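Local coordinates for decapping and exoribonuclease protein 1 (Kluyveromyces lactis, PDB 4GPS) that removes the NAD cap and the methylguanosine cap from RNA 5' ends and degrades RNA in the 5'-3' direction, using a divalent metal cation, at residues Asp132-Asp144 against Lys233-Leu246. Sequence-based numbering, arbitrary orientation.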
loop_
_atom_site.group_PDB
_atom_site.type_symbol
_atom_site.label_atom_id
_atom_site.label_comp_id
_atom_site.label_asym_id
_atom_site.label_seq_id
_atom_site.Cartn_x
_atom_site.Cartn_y
_atom_site.Cartn_z
ATOM N N ASP A 132 9.492 25.429 15.784
ATOM C CA ASP A 132 10.215 24.742 16.838
ATOM C C ASP A 132 9.379 23.683 17.539
ATOM O O ASP A 132 9.902 22.962 18.392
ATOM C CB ASP A 132 10.784 25.733 17.851
ATOM C CG ASP A 132 11.931 26.546 17.290
ATOM O OD1 ASP A 132 12.585 26.104 16.311
ATOM O OD2 ASP A 132 12.182 27.634 17.853
ATOM N N SER A 133 8.095 23.593 17.169
ATOM C CA SER A 133 7.166 22.589 17.708
ATOM C C SER A 133 7.217 21.307 16.870
ATOM O O SER A 133 6.536 20.332 17.181
ATOM C CB SER A 133 5.738 23.097 17.657
ATOM O OG SER A 133 5.725 24.493 17.791
ATOM N N PHE A 134 7.987 21.333 15.786
ATOM C CA PHE A 134 8.135 20.184 14.907
ATOM C C PHE A 134 9.607 19.915 14.592
ATOM O O PHE A 134 10.149 18.851 14.909
ATOM C CB PHE A 134 7.366 20.411 13.604
ATOM C CG PHE A 134 5.891 20.615 13.797
ATOM C CD1 PHE A 134 5.333 21.878 13.698
ATOM C CD2 PHE A 134 5.049 19.527 14.066
ATOM C CE1 PHE A 134 3.958 22.050 13.857
ATOM C CE2 PHE A 134 3.660 19.699 14.230
ATOM C CZ PHE A 134 3.120 20.950 14.124
ATOM N N ILE A 135 10.262 20.888 13.978
ATOM C CA ILE A 135 11.663 20.723 13.622
ATOM C C ILE A 135 12.591 20.787 14.855
ATOM O O ILE A 135 12.669 21.805 15.563
ATOM C CB ILE A 135 12.061 21.797 12.593
ATOM C CG1 ILE A 135 11.160 21.688 11.351
ATOM C CG2 ILE A 135 13.531 21.641 12.219
ATOM C CD1 ILE A 135 11.287 20.334 10.610
ATOM N N GLY A 136 13.290 19.694 15.118
ATOM C CA GLY A 136 14.205 19.662 16.250
ATOM C C GLY A 136 13.752 18.720 17.353
ATOM O O GLY A 136 14.495 18.407 18.281
ATOM N N ILE A 137 12.519 18.262 17.232
ATOM C CA ILE A 137 11.931 17.367 18.195
ATOM C C ILE A 137 12.479 15.966 18.036
ATOM O O ILE A 137 12.590 15.439 16.928
ATOM C CB ILE A 137 10.415 17.416 18.042
ATOM C CG1 ILE A 137 9.946 18.749 18.625
ATOM C CG2 ILE A 137 9.745 16.215 18.710
ATOM C CD1 ILE A 137 8.466 18.940 18.595
ATOM N N ASP A 138 12.861 15.380 19.157
ATOM C CA ASP A 138 13.417 14.044 19.175
ATOM C C ASP A 138 12.282 13.043 19.016
ATOM O O ASP A 138 11.485 12.877 19.938
ATOM C CB ASP A 138 14.148 13.803 20.509
ATOM C CG ASP A 138 14.930 12.490 20.525
ATOM O OD1 ASP A 138 15.884 12.362 19.735
ATOM O OD2 ASP A 138 14.602 11.583 21.315
ATOM N N LEU A 139 12.210 12.384 17.855
ATOM C CA LEU A 139 11.167 11.397 17.584
ATOM C C LEU A 139 11.409 10.119 18.369
ATOM O O LEU A 139 10.714 9.129 18.197
ATOM C CB LEU A 139 11.128 11.035 16.100
ATOM C CG LEU A 139 10.788 12.128 15.099
ATOM C CD1 LEU A 139 10.973 11.606 13.687
ATOM C CD2 LEU A 139 9.373 12.586 15.323
ATOM N N THR A 140 12.396 10.148 19.241
ATOM C CA THR A 140 12.744 8.973 20.010
ATOM C C THR A 140 12.415 9.156 21.492
ATOM O O THR A 140 12.504 8.218 22.277
ATOM C CB THR A 140 14.247 8.649 19.754
ATOM O OG1 THR A 140 14.327 7.448 18.969
ATOM C CG2 THR A 140 15.061 8.536 21.054
ATOM N N LYS A 141 12.009 10.369 21.857
ATOM C CA LYS A 141 11.649 10.687 23.229
ATOM C C LYS A 141 10.464 9.813 23.645
ATOM O O LYS A 141 9.513 9.641 22.889
ATOM C CB LYS A 141 11.293 12.173 23.329
ATOM C CG LYS A 141 11.104 12.698 24.728
ATOM C CD LYS A 141 10.890 14.201 24.695
ATOM C CE LYS A 141 10.169 14.669 25.937
ATOM N NZ LYS A 141 8.913 13.883 26.103
ATOM N N GLY A 142 10.535 9.240 24.843
ATOM C CA GLY A 142 9.456 8.385 25.314
ATOM C C GLY A 142 9.403 7.008 24.665
ATOM O O GLY A 142 8.342 6.380 24.626
ATOM N N TYR A 143 10.534 6.535 24.146
ATOM C CA TYR A 143 10.585 5.217 23.519
ATOM C C TYR A 143 10.662 4.122 24.584
ATOM O O TYR A 143 10.176 3.003 24.377
ATOM C CB TYR A 143 11.791 5.115 22.584
ATOM C CG TYR A 143 12.166 3.700 22.192
ATOM C CD1 TYR A 143 11.262 2.869 21.532
ATOM C CD2 TYR A 143 13.433 3.196 22.482
ATOM C CE1 TYR A 143 11.613 1.572 21.174
ATOM C CE2 TYR A 143 13.793 1.901 22.127
ATOM C CZ TYR A 143 12.884 1.096 21.476
ATOM O OH TYR A 143 13.260 -0.180 21.126
ATOM N N ASP A 144 11.283 4.440 25.719
ATOM C CA ASP A 144 11.380 3.474 26.806
ATOM C C ASP A 144 9.994 3.290 27.454
ATOM O O ASP A 144 9.830 3.491 28.663
ATOM C CB ASP A 144 12.410 3.943 27.841
ATOM C CG ASP A 144 13.827 3.961 27.283
ATOM O OD1 ASP A 144 14.241 2.952 26.671
ATOM O OD2 ASP A 144 14.535 4.976 27.457
ATOM N N LYS A 233 12.036 -2.520 16.473
ATOM C CA LYS A 233 11.205 -1.762 17.405
ATOM C C LYS A 233 11.446 -0.259 17.500
ATOM O O LYS A 233 10.509 0.495 17.743
ATOM C CB LYS A 233 11.314 -2.360 18.820
ATOM C CG LYS A 233 10.765 -3.776 18.959
ATOM C CD LYS A 233 10.861 -4.294 20.406
ATOM C CE LYS A 233 10.287 -5.721 20.539
ATOM N NZ LYS A 233 10.261 -6.254 21.946
ATOM N N LYS A 234 12.693 0.178 17.330
ATOM C CA LYS A 234 13.023 1.594 17.432
ATOM C C LYS A 234 12.551 2.366 16.205
ATOM O O LYS A 234 11.902 3.403 16.344
ATOM C CB LYS A 234 14.532 1.777 17.614
ATOM C CG LYS A 234 14.944 3.158 18.095
ATOM C CD LYS A 234 15.900 3.083 19.289
ATOM C CE LYS A 234 16.183 4.474 19.860
ATOM N NZ LYS A 234 17.274 4.490 20.875
ATOM N N ILE A 235 12.867 1.856 15.012
ATOM C CA ILE A 235 12.486 2.515 13.772
ATOM C C ILE A 235 10.965 2.632 13.718
ATOM O O ILE A 235 10.409 3.690 13.396
ATOM C CB ILE A 235 12.986 1.734 12.516
ATOM C CG1 ILE A 235 14.448 2.049 12.217
ATOM C CG2 ILE A 235 12.184 2.144 11.285
ATOM C CD1 ILE A 235 15.415 1.633 13.262
ATOM N N CYS A 236 10.293 1.541 14.051
ATOM C CA CYS A 236 8.835 1.515 14.036
ATOM C C CYS A 236 8.238 2.526 15.040
ATOM O O CYS A 236 7.253 3.204 14.740
ATOM C CB CYS A 236 8.360 0.081 14.297
ATOM S SG CYS A 236 6.637 -0.078 14.618
ATOM N N TYR A 237 8.854 2.653 16.210
ATOM C CA TYR A 237 8.396 3.605 17.209
ATOM C C TYR A 237 8.575 5.072 16.795
ATOM O O TYR A 237 7.717 5.900 17.093
ATOM C CB TYR A 237 9.120 3.379 18.534
ATOM C CG TYR A 237 8.778 4.423 19.567
ATOM C CD1 TYR A 237 7.694 4.259 20.431
ATOM C CD2 TYR A 237 9.489 5.615 19.632
ATOM C CE1 TYR A 237 7.332 5.267 21.327
ATOM C CE2 TYR A 237 9.139 6.620 20.510
ATOM C CZ TYR A 237 8.064 6.445 21.353
ATOM O OH TYR A 237 7.724 7.461 22.207
ATOM N N THR A 238 9.687 5.422 16.142
ATOM C CA THR A 238 9.872 6.827 15.741
ATOM C C THR A 238 8.822 7.157 14.679
ATOM O O THR A 238 8.453 8.318 14.509
ATOM C CB THR A 238 11.316 7.141 15.186
ATOM O OG1 THR A 238 11.318 7.025 13.761
ATOM C CG2 THR A 238 12.363 6.191 15.780
ATOM N N GLY A 239 8.337 6.118 13.987
ATOM C CA GLY A 239 7.291 6.273 12.987
ATOM C C GLY A 239 5.971 6.666 13.652
ATOM O O GLY A 239 5.273 7.565 13.167
ATOM N N PHE A 240 5.625 6.006 14.763
ATOM C CA PHE A 240 4.402 6.336 15.501
ATOM C C PHE A 240 4.518 7.738 16.090
ATOM O O PHE A 240 3.556 8.507 16.038
ATOM C CB PHE A 240 4.121 5.332 16.629
ATOM C CG PHE A 240 3.613 4.006 16.138
ATOM C CD1 PHE A 240 2.429 3.931 15.408
ATOM C CD2 PHE A 240 4.347 2.838 16.358
ATOM C CE1 PHE A 240 1.980 2.711 14.895
ATOM C CE2 PHE A 240 3.916 1.612 15.853
ATOM C CZ PHE A 240 2.731 1.545 15.118
ATOM N N ALA A 241 5.691 8.068 16.636
ATOM C CA ALA A 241 5.915 9.394 17.192
ATOM C C ALA A 241 5.769 10.476 16.110
ATOM O O ALA A 241 5.212 11.540 16.364
ATOM C CB ALA A 241 7.299 9.476 17.830
ATOM N N LEU A 242 6.260 10.212 14.903
ATOM C CA LEU A 242 6.142 11.215 13.843
ATOM C C LEU A 242 4.655 11.460 13.518
ATOM O O LEU A 242 4.218 12.615 13.445
ATOM C CB LEU A 242 6.926 10.793 12.584
ATOM C CG LEU A 242 6.716 11.714 11.373
ATOM C CD1 LEU A 242 7.258 13.118 11.656
ATOM C CD2 LEU A 242 7.410 11.134 10.190
ATOM N N GLU A 243 3.881 10.388 13.340
ATOM C CA GLU A 243 2.444 10.515 13.070
ATOM C C GLU A 243 1.784 11.270 14.239
ATOM O O GLU A 243 0.981 12.197 14.045
ATOM C CB GLU A 243 1.820 9.119 12.912
ATOM C CG GLU A 243 2.267 8.440 11.604
ATOM C CD GLU A 243 2.036 6.938 11.542
ATOM O OE1 GLU A 243 2.482 6.319 10.541
ATOM O OE2 GLU A 243 1.412 6.384 12.480
ATOM N N ASP A 244 2.157 10.882 15.452
ATOM C CA ASP A 244 1.624 11.497 16.665
ATOM C C ASP A 244 1.812 13.015 16.658
ATOM O O ASP A 244 0.877 13.768 16.914
ATOM C CB ASP A 244 2.318 10.906 17.887
ATOM C CG ASP A 244 1.400 10.814 19.084
ATOM O OD1 ASP A 244 0.810 11.853 19.465
ATOM O OD2 ASP A 244 1.272 9.699 19.646
ATOM N N LEU A 245 3.034 13.445 16.367
ATOM C CA LEU A 245 3.402 14.859 16.293
ATOM C C LEU A 245 2.693 15.671 15.163
ATOM O O LEU A 245 2.377 16.839 15.354
ATOM C CB LEU A 245 4.938 14.945 16.137
ATOM C CG LEU A 245 5.613 16.303 15.929
ATOM C CD1 LEU A 245 5.527 17.120 17.247
ATOM C CD2 LEU A 245 7.075 16.083 15.500
ATOM N N LEU A 246 2.419 15.055 14.007
ATOM C CA LEU A 246 1.794 15.773 12.876
ATOM C C LEU A 246 0.261 15.763 12.838
ATOM O O LEU A 246 -0.368 16.598 12.193
ATOM C CB LEU A 246 2.349 15.222 11.533
ATOM C CG LEU A 246 3.893 15.277 11.405
ATOM C CD1 LEU A 246 4.343 14.510 10.227
ATOM C CD2 LEU A 246 4.395 16.692 11.327
#
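Leu-139 packs on Thr-238, Ala-241, Leu-242 and Leu-245 of a helix in the PD-(D/E)XK nuclease fold of the DXO/Dom3Z family. The irregular segment 132-144, bent by three beta turns, runs along helix 233-246. The tightly packed, buried part is at Leu-139. With CG beside the backbone N (chi1 -63°), the Leu-139 side chain lies along the helix, and Leu-139 CD2 comes 3.8 Å from Leu-242 CA. Leu-139 O accepts a CA-H...O contact from Thr-238 CA at 3.5 Å and also meets the Ala-241 methyl. Leu-242 turns its own side chain to Ile-294 of strand 290-297. Ile-294 is a metal-binding residue, as is Glu-243 of this helix, so the loop packs along a helix of the metal site.

Leu-245 continues the apolar row. Leu-245 CD1 meets Ile-137 CD1 tip to tip at 3.7 Å. Leu-245 CG touches Phe-134 CD2 at 3.8 Å. The Phe-134 ring edge points at Leu-245 O, while the ring of Trp-125 lies nearly parallel to that of Phe-134.

The other end faces solvent, though its two tyrosines still meet closely. Lys-234 crosses the Tyr-143 ring at about a right angle, with its CG over one face. Lys-234 CE nears Thr-140 OG1, a buried hydroxyl without a polar partner. The Tyr-143 and Tyr-237 rings meet obliquely, planes at 58°, and Tyr-143 CA sits over the Tyr-237 ring face in a CH-pi contact. Replacing Tyr-143 by an alanine is likely to uncover Tyr-237 around CG and leave the aliphatic chain of Lys-234 without its aromatic partner. Beyond the ring, Tyr-237 OH lies 2.9 Å from Lys-141 O and 2.7 Å from Gly-142 O, two carbonyls within reach of one hydroxyl proton.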